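Local coordinates for protein hydrogenase 3 maturation protease (PDB 2E85) that cuts a 32-residue peptide from the C terminus of the precursor of HycE, the large subunit of hydrogenase 3, during its maturation, at residues G35-I40 with P58-I63; G74-I79 with K132-T137; E143-E146 with G150-Q153. The protein carries 1 engineered substitution. All blocks are in the same frame, centred on the assembly; numbering follows the deposited sequence.

How the contacts relate
From the N terminus, contact 1 comes first, joining 35-40 to 58-63 round a loop that carries helix 50-56. Contact 2 follows, bridging 52 residues to set strand 76-78 against helix 129-141. Contact 3 closes the short turn between 143-146 and 150-153, beyond that helix. The three run in series; none encloses or crosses another. Contacts 1 and 2 reach the same mixed sheet but do not touch, their centres lying about 17 Å apart. Contact 3 joins both neighbourhoods: Trp-145 packs on Trp-37 and Leu-62, while Ala-152 makes a probable backbone hydrogen bond to Ile-78. The C-terminal loop is thereby fastened to both regions.

Contact 1: residues G35-I40 with P58-I63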
loop_
_atom_site.group_PDB
_atom_site.type_symbol
_atom_site.label_atom_id
_atom_site.label_comp_id
_atom_site.label_asym_id
_atom_site.label_seq_id
_atom_site.Cartn_x
_atom_site.Cartn_y
_atom_site.Cartn_z
ATOM N N GLY B 35 13.760 -10.759 23.583
ATOM C CA GLY B 35 12.404 -11.297 23.466
ATOM C C GLY B 35 12.292 -12.362 22.401
ATOM O O GLY B 35 13.292 -13.023 22.054
ATOM N N ASN B 36 11.073 -12.553 21.891
ATOM C CA ASN B 36 10.826 -13.613 20.907
ATOM C C ASN B 36 10.653 -13.045 19.503
ATOM O O ASN B 36 10.234 -13.740 18.598
ATOM C CB ASN B 36 9.589 -14.446 21.304
ATOM C CG ASN B 36 9.779 -15.180 22.622
ATOM O OD1 ASN B 36 8.912 -15.129 23.515
ATOM N ND2 ASN B 36 10.906 -15.847 22.766
ATOM N N TRP B 37 11.023 -11.783 19.315
ATOM C CA TRP B 37 10.717 -11.074 18.064
ATOM C C TRP B 37 11.512 -11.622 16.881
ATOM O O TRP B 37 12.732 -11.794 16.972
ATOM C CB TRP B 37 11.033 -9.578 18.218
ATOM C CG TRP B 37 10.272 -8.924 19.382
ATOM C CD1 TRP B 37 10.715 -8.780 20.680
ATOM C CD2 TRP B 37 8.960 -8.351 19.341
ATOM N NE1 TRP B 37 9.750 -8.167 21.442
ATOM C CE2 TRP B 37 8.666 -7.886 20.651
ATOM C CE3 TRP B 37 7.991 -8.193 18.329
ATOM C CZ2 TRP B 37 7.438 -7.250 20.978
ATOM C CZ3 TRP B 37 6.778 -7.576 18.651
ATOM C CH2 TRP B 37 6.520 -7.106 19.955
ATOM N N VAL B 38 10.809 -11.869 15.781
ATOM C CA VAL B 38 11.444 -11.974 14.466
ATOM C C VAL B 38 11.555 -10.549 13.918
ATOM O O VAL B 38 10.551 -9.866 13.764
ATOM C CB VAL B 38 10.643 -12.886 13.495
ATOM C CG1 VAL B 38 11.328 -12.943 12.137
ATOM C CG2 VAL B 38 10.521 -14.258 14.051
ATOM N N VAL B 39 12.779 -10.117 13.620
ATOM C CA VAL B 39 13.015 -8.702 13.317
ATOM C C VAL B 39 13.242 -8.520 11.822
ATOM O O VAL B 39 14.198 -9.077 11.249
ATOM C CB VAL B 39 14.201 -8.137 14.138
ATOM C CG1 VAL B 39 14.433 -6.650 13.790
ATOM C CG2 VAL B 39 13.940 -8.330 15.635
ATOM N N ILE B 40 12.373 -7.745 11.182
ATOM C CA ILE B 40 12.508 -7.449 9.745
ATOM C C ILE B 40 13.168 -6.076 9.595
ATOM O O ILE B 40 12.659 -5.096 10.085
ATOM C CB ILE B 40 11.147 -7.465 9.034
ATOM C CG1 ILE B 40 10.588 -8.895 9.024
ATOM C CG2 ILE B 40 11.286 -6.972 7.599
ATOM C CD1 ILE B 40 10.136 -9.439 10.370
ATOM N N PRO B 58 2.239 -13.952 12.344
ATOM C CA PRO B 58 2.429 -13.517 13.716
ATOM C C PRO B 58 1.117 -13.342 14.454
ATOM O O PRO B 58 0.052 -13.189 13.835
ATOM C CB PRO B 58 3.109 -12.161 13.580
ATOM C CG PRO B 58 2.776 -11.695 12.219
ATOM C CD PRO B 58 2.517 -12.877 11.376
ATOM N N THR B 59 1.228 -13.382 15.771
ATOM C CA THR B 59 0.148 -13.051 16.688
ATOM C C THR B 59 0.218 -11.572 17.089
ATOM O O THR B 59 -0.780 -10.976 17.504
ATOM C CB THR B 59 0.217 -13.942 17.960
ATOM O OG1 THR B 59 1.543 -13.888 18.509
ATOM C CG2 THR B 59 -0.097 -15.392 17.601
ATOM N N ARG B 60 1.410 -10.997 16.995
ATOM C CA ARG B 60 1.617 -9.612 17.385
ATOM C C ARG B 60 2.681 -9.002 16.492
ATOM O O ARG B 60 3.706 -9.616 16.238
ATOM C CB ARG B 60 2.051 -9.522 18.850
ATOM C CG ARG B 60 2.577 -8.158 19.306
ATOM C CD ARG B 60 2.640 -8.094 20.808
ATOM N NE ARG B 60 3.639 -9.006 21.376
ATOM C CZ ARG B 60 3.904 -9.105 22.676
ATOM N NH1 ARG B 60 3.250 -8.348 23.554
ATOM N NH2 ARG B 60 4.836 -9.942 23.095
ATOM N N LEU B 61 2.397 -7.803 15.989
ATOM C CA LEU B 61 3.316 -7.081 15.128
ATOM C C LEU B 61 3.594 -5.684 15.733
ATOM O O LEU B 61 2.654 -4.918 15.979
ATOM C CB LEU B 61 2.707 -6.898 13.755
ATOM C CG LEU B 61 3.527 -6.000 12.804
ATOM C CD1 LEU B 61 4.827 -6.625 12.397
ATOM C CD2 LEU B 61 2.688 -5.632 11.595
ATOM N N LEU B 62 4.878 -5.378 15.937
ATOM C CA LEU B 62 5.339 -4.064 16.386
ATOM C C LEU B 62 6.071 -3.409 15.216
ATOM O O LEU B 62 6.971 -4.014 14.639
ATOM C CB LEU B 62 6.319 -4.206 17.560
ATOM C CG LEU B 62 6.977 -2.943 18.116
ATOM C CD1 LEU B 62 5.991 -1.815 18.530
ATOM C CD2 LEU B 62 7.888 -3.271 19.272
ATOM N N ILE B 63 5.713 -2.170 14.927
ATOM C CA ILE B 63 6.371 -1.415 13.858
ATOM C C ILE B 63 7.040 -0.234 14.508
ATOM O O ILE B 63 6.392 0.484 15.277
ATOM C CB ILE B 63 5.333 -0.902 12.841
ATOM C CG1 ILE B 63 4.580 -2.084 12.235
ATOM C CG2 ILE B 63 5.995 -0.070 11.739
ATOM C CD1 ILE B 63 3.286 -1.721 11.509
#
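Trp-37 reaches Arg-60 and Leu-62 through the far end of its indole, and this one side chain supplies the whole contact from the 35-40 side. Before it, Gly-35 turns with positive phi, and a beta carbon there would run into Trp-37 CD1. At Trp-37 the ring is carried across by CG lying anti to the carbonyl carbon (chi1 -57°); the span is needed, since the nearest alpha carbons, Trp-37 CA and Leu-61 CA, are 8.9 Å apart. Trp-37 CZ3 meets Leu-62 CB at 3.6 Å, and Leu-62 CD2 sits over one indole face, 4.1 Å from Trp-37 CH2 and displaced toward the rim. Arg-60 arrives obliquely, with NE 3.7 Å from Trp-37 CH2. A bend at chi3 (67°) turns its guanidinium so that Trp-37 CZ2 lies over one face, the two planes 21° apart. Both polar ends are held elsewhere: Trp-37 NE1 donates to Leu-142 O, and Arg-60 NE forms a salt bridge with Asp-6. Past the tryptophan, Val-38 and Ile-40 pair through their backbones with strand 6-11, which separates strands 38-43 and 60-66 in the parallel part of the sheet. The indole thus crosses over an intervening strand; helix 50-56, the helical link of this beta-alpha-beta crossover, receives Val-38, Ile-40 and Leu-61, whereas Leu-62 packs on Ile-112 and Leu-114 of strand 111-116.

Contact 2: residues G74-I79 with K132-T137; sequences GEIRII and KDAVET
Gly-74 and Ala-134 bring strand lead-in and helix together at 5.3 Å between their CA atoms, the shortest such separation of the two segments. The glycine's phi/psi of 92°/-9° would jam a beta carbon against the preceding carbonyl, and its own O meets Ala-134 CB at 3.3 Å. Ile-76 adds the larger apolar surface: CD1, at the end of an extended branch, lies 3.9 Å from Ala-134 CB and 3.6 Å from Ala-134 O. The same CD1 also meets Thr-137 CB at 3.9 Å, with the CG2 methyl alongside. Thr-137 OG1 lies anti to the carbonyl carbon (chi1 -60°) and donates to Asp-133 O at 2.9 Å, above the carbonyl plane, while Thr-137 N approaches that oxygen from the opposite face. With an alanine at Thr-137, which lacks CG2 and OG1, Ile-76 CD1 would probably have a gap beside it and Asp-133 O would lose one of its two donors. Strand 76-78 is the antiparallel edge of the mixed sheet beside strand 111-116, and helix 129-141 covers one face there, touching Ile-116 through Ala-134 and helix 21-31 through Val-135: the helix-on-sheet layering of an alpha/beta fold.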
loop_
_atom_site.group_PDB
_atom_site.type_symbol
_atom_site.label_atom_id
_atom_site.label_comp_id
_atom_site.label_asym_id
_atom_site.label_seq_id
_atom_site.Cartn_x
_atom_site.Cartn_y
_atom_site.Cartn_z
ATOM N N GLY B 74 13.640 12.526 20.083
ATOM C CA GLY B 74 13.838 11.335 20.910
ATOM C C GLY B 74 12.598 10.909 21.682
ATOM O O GLY B 74 12.587 9.822 22.281
ATOM N N GLU B 75 11.553 11.745 21.682
ATOM C CA GLU B 75 10.287 11.323 22.295
ATOM C C GLU B 75 9.752 10.089 21.531
ATOM O O GLU B 75 9.848 10.007 20.286
ATOM C CB GLU B 75 9.240 12.445 22.313
ATOM C CG GLU B 75 9.573 13.604 23.257
ATOM C CD GLU B 75 9.644 13.180 24.725
ATOM O OE1 GLU B 75 8.779 12.389 25.178
ATOM O OE2 GLU B 75 10.561 13.648 25.441
ATOM N N ILE B 76 9.170 9.167 22.294
ATOM C CA ILE B 76 8.651 7.899 21.770
ATOM C C ILE B 76 7.152 7.881 22.055
ATOM O O ILE B 76 6.759 8.128 23.204
ATOM C CB ILE B 76 9.259 6.701 22.559
ATOM C CG1 ILE B 76 10.752 6.609 22.281
ATOM C CG2 ILE B 76 8.659 5.352 22.113
ATOM C CD1 ILE B 76 11.555 5.814 23.314
ATOM N N ARG B 77 6.317 7.576 21.046
ATOM C CA ARG B 77 4.869 7.446 21.287
ATOM C C ARG B 77 4.285 6.332 20.463
ATOM O O ARG B 77 4.793 6.022 19.399
ATOM C CB ARG B 77 4.091 8.715 20.931
ATOM C CG ARG B 77 4.509 10.001 21.644
ATOM C CD ARG B 77 3.983 10.048 23.067
ATOM N NE ARG B 77 4.242 11.355 23.677
ATOM C CZ ARG B 77 5.407 11.747 24.209
ATOM N NH1 ARG B 77 6.483 10.969 24.202
ATOM N NH2 ARG B 77 5.491 12.958 24.753
ATOM N N ILE B 78 3.217 5.713 20.981
ATOM C CA ILE B 78 2.409 4.823 20.194
ATOM C C ILE B 78 1.346 5.646 19.488
ATOM O O ILE B 78 0.654 6.458 20.131
ATOM C CB ILE B 78 1.672 3.809 21.072
ATOM C CG1 ILE B 78 2.645 3.052 22.020
ATOM C CG2 ILE B 78 0.761 2.932 20.203
ATOM C CD1 ILE B 78 2.845 3.783 23.260
ATOM N N ILE B 79 1.222 5.435 18.184
ATOM C CA ILE B 79 0.231 6.161 17.388
ATOM C C ILE B 79 -0.961 5.273 17.076
ATOM O O ILE B 79 -0.839 4.202 16.445
ATOM C CB ILE B 79 0.770 6.724 16.089
ATOM C CG1 ILE B 79 2.104 7.427 16.320
ATOM C CG2 ILE B 79 -0.293 7.661 15.455
ATOM C CD1 ILE B 79 2.331 8.195 17.589
ATOM N N LYS B 132 19.450 8.127 19.456
ATOM C CA LYS B 132 20.228 6.942 19.835
ATOM C C LYS B 132 19.725 6.400 21.144
ATOM O O LYS B 132 19.528 5.187 21.277
ATOM C CB LYS B 132 21.721 7.259 19.938
ATOM C CG LYS B 132 22.370 7.554 18.580
ATOM C CD LYS B 132 23.844 7.878 18.810
ATOM C CE LYS B 132 24.499 8.449 17.595
ATOM N NZ LYS B 132 25.973 8.453 17.819
ATOM N N ASP B 133 19.533 7.307 22.110
ATOM C CA ASP B 133 18.935 6.993 23.422
ATOM C C ASP B 133 17.516 6.385 23.303
ATOM O O ASP B 133 17.171 5.441 24.032
ATOM C CB ASP B 133 18.867 8.257 24.300
ATOM C CG ASP B 133 20.240 8.794 24.698
ATOM O OD1 ASP B 133 21.261 8.087 24.568
ATOM O OD2 ASP B 133 20.284 9.949 25.161
ATOM N N ALA B 134 16.682 6.929 22.402
ATOM C CA ALA B 134 15.305 6.442 22.234
ATOM C C ALA B 134 15.372 5.024 21.702
ATOM O O ALA B 134 14.576 4.166 22.104
ATOM C CB ALA B 134 14.524 7.355 21.232
ATOM N N VAL B 135 16.299 4.782 20.769
ATOM C CA VAL B 135 16.431 3.430 20.182
ATOM C C VAL B 135 16.844 2.411 21.246
ATOM O O VAL B 135 16.256 1.343 21.355
ATOM C CB VAL B 135 17.372 3.421 18.927
ATOM C CG1 VAL B 135 17.625 1.977 18.526
ATOM C CG2 VAL B 135 16.690 4.209 17.787
ATOM N N GLU B 136 17.797 2.801 22.079
ATOM C CA GLU B 136 18.114 1.988 23.274
ATOM C C GLU B 136 16.914 1.756 24.200
ATOM O O GLU B 136 16.717 0.644 24.703
ATOM C CB GLU B 136 19.290 2.631 24.012
ATOM C CG GLU B 136 19.873 1.794 25.155
ATOM C CD GLU B 136 20.507 0.454 24.740
ATOM O OE1 GLU B 136 20.892 0.228 23.563
ATOM O OE2 GLU B 136 20.656 -0.394 25.641
ATOM N N THR B 137 16.113 2.799 24.437
ATOM C CA THR B 137 14.955 2.668 25.311
ATOM C C THR B 137 13.975 1.608 24.781
ATOM O O THR B 137 13.524 0.738 25.517
ATOM C CB THR B 137 14.249 4.039 25.537
ATOM O OG1 THR B 137 15.180 4.939 26.147
ATOM C CG2 THR B 137 13.049 3.882 26.460
#

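Contact 3: residues E143-E146 with G150-Q153; sequences EGWE and GFAQ. With CA (calcium ion), chain H.
Trp-145 and Phe-151 make the apolar part of this contact, an aromatic pair with ring centroids 5.9 Å apart, measured from the six-membered ring of the indole. The planes stand at 41°, neither parallel nor perpendicular. Trp-145 CH2 approaches Phe-151 CE2 to 3.8 Å, coming in at the edge of the phenyl ring and near its plane. CZ3 of Trp-145 lies 3.9 Å from the same CE2, so CH2 and CZ3 of the six-membered ring do the touching, meeting the phenyl obliquely as seen from the indole. With CG anti to the backbone N (chi1 -174°), the indole extends from 143-146 toward Phe-151, and its NE1 is bonded to Gly-147 O within the turn. Phe-151 also has a cation-pi partner in Arg-141.

Among the polar atoms, Glu-146 O and Gly-150 N are 4.4 Å apart, too far for a backbone bond. Trp-145 O and Glu-146 OE1, two acceptors, are only 3.0 Å apart; Arg-60 NH1, hydrogen-bonded to the former and in a weak, long ion pair with the latter, probably eases their repulsion.

Metal coordination occurs at Glu-143, whose carboxylate chelates a calcium ion through OE1 at 2.4 Å and OE2 at 2.7 Å. Five waters complete the seven ligand atoms. The two segments therefore meet mainly through dispersion between the indole and the phenyl ring, while the ionic chemistry stays at the margins: the calcium is held by one carboxylate and water and does not bridge the turn.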
loop_
_atom_site.group_PDB
_atom_site.type_symbol
_atom_site.label_atom_id
_atom_site.label_comp_id
_atom_site.label_asym_id
_atom_site.label_seq_id
_atom_site.Cartn_x
_atom_site.Cartn_y
_atom_site.Cartn_z
ATOM N N GLU B 143 12.209 -7.212 25.505
ATOM C CA GLU B 143 12.103 -8.435 26.270
ATOM C C GLU B 143 10.940 -8.315 27.248
ATOM O O GLU B 143 10.864 -7.368 28.021
ATOM C CB GLU B 143 13.396 -8.700 27.011
ATOM C CG GLU B 143 13.251 -9.826 28.019
ATOM C CD GLU B 143 14.539 -10.088 28.721
ATOM O OE1 GLU B 143 15.573 -10.195 28.022
ATOM O OE2 GLU B 143 14.523 -10.189 29.971
ATOM N N GLY B 144 10.007 -9.250 27.186
ATOM C CA GLY B 144 8.852 -9.180 28.071
ATOM C C GLY B 144 7.841 -8.081 27.769
ATOM O O GLY B 144 6.967 -7.800 28.594
ATOM N N TRP B 145 7.958 -7.452 26.596
ATOM C CA TRP B 145 6.970 -6.478 26.109
ATOM C C TRP B 145 5.532 -6.917 26.337
ATOM O O TRP B 145 5.150 -8.000 25.958
ATOM C CB TRP B 145 7.162 -6.267 24.609
ATOM C CG TRP B 145 6.317 -5.191 24.033
ATOM C CD1 TRP B 145 4.954 -5.217 23.809
ATOM C CD2 TRP B 145 6.773 -3.924 23.567
ATOM N NE1 TRP B 145 4.550 -4.033 23.253
ATOM C CE2 TRP B 145 5.645 -3.227 23.075
ATOM C CE3 TRP B 145 8.029 -3.317 23.503
ATOM C CZ2 TRP B 145 5.737 -1.940 22.559
ATOM C CZ3 TRP B 145 8.123 -2.052 22.977
ATOM C CH2 TRP B 145 6.980 -1.377 22.496
ATOM N N GLU B 146 4.733 -6.041 26.938
ATOM C CA GLU B 146 3.318 -6.313 27.150
ATOM C C GLU B 146 2.581 -5.044 26.844
ATOM O O GLU B 146 3.080 -3.945 27.140
ATOM C CB GLU B 146 3.041 -6.737 28.603
ATOM C CG GLU B 146 3.797 -8.011 29.074
ATOM C CD GLU B 146 3.304 -9.319 28.446
ATOM O OE1 GLU B 146 2.812 -9.321 27.290
ATOM O OE2 GLU B 146 3.422 -10.370 29.122
ATOM N N GLY B 150 4.648 0.117 27.825
ATOM C CA GLY B 150 4.726 1.211 28.784
ATOM C C GLY B 150 4.887 2.599 28.167
ATOM O O GLY B 150 5.117 3.573 28.876
ATOM N N PHE B 151 4.787 2.683 26.848
ATOM C CA PHE B 151 4.884 3.974 26.170
ATOM C C PHE B 151 3.542 4.700 26.082
ATOM O O PHE B 151 2.461 4.069 26.035
ATOM C CB PHE B 151 5.503 3.808 24.778
ATOM C CG PHE B 151 6.919 3.300 24.817
ATOM C CD1 PHE B 151 7.944 4.105 25.289
ATOM C CD2 PHE B 151 7.196 1.979 24.452
ATOM C CE1 PHE B 151 9.274 3.625 25.335
ATOM C CE2 PHE B 151 8.498 1.484 24.483
ATOM C CZ PHE B 151 9.541 2.297 24.937
ATOM N N ALA B 152 3.612 6.031 26.052
ATOM C CA ALA B 152 2.403 6.873 25.957
ATOM C C ALA B 152 1.850 6.925 24.545
ATOM O O ALA B 152 2.601 6.837 23.573
ATOM C CB ALA B 152 2.685 8.274 26.411
ATOM N N GLN B 153 0.533 7.091 24.448
ATOM C CA GLN B 153 -0.137 7.343 23.181
ATOM C C GLN B 153 0.161 8.756 22.718
ATOM O O GLN B 153 0.136 9.666 23.553
ATOM C CB GLN B 153 -1.641 7.190 23.399
ATOM C CG GLN B 153 -2.441 7.201 22.119
ATOM C CD GLN B 153 -2.313 5.907 21.366
ATOM O OE1 GLN B 153 -1.721 5.870 20.290
ATOM N NE2 GLN B 153 -2.837 4.816 21.941
HETATM CA CA CA H . 17.105 -10.789 29.772
HETATM O O HOH W 1 17.738 -12.661 29.508
HETATM O O HOH W 2 17.217 -8.456 29.915
HETATM O O HOH W 3 19.211 -10.252 30.744
HETATM O O HOH W 4 16.675 -11.068 32.149
HETATM O O HOH W 5 18.763 -10.282 27.672
#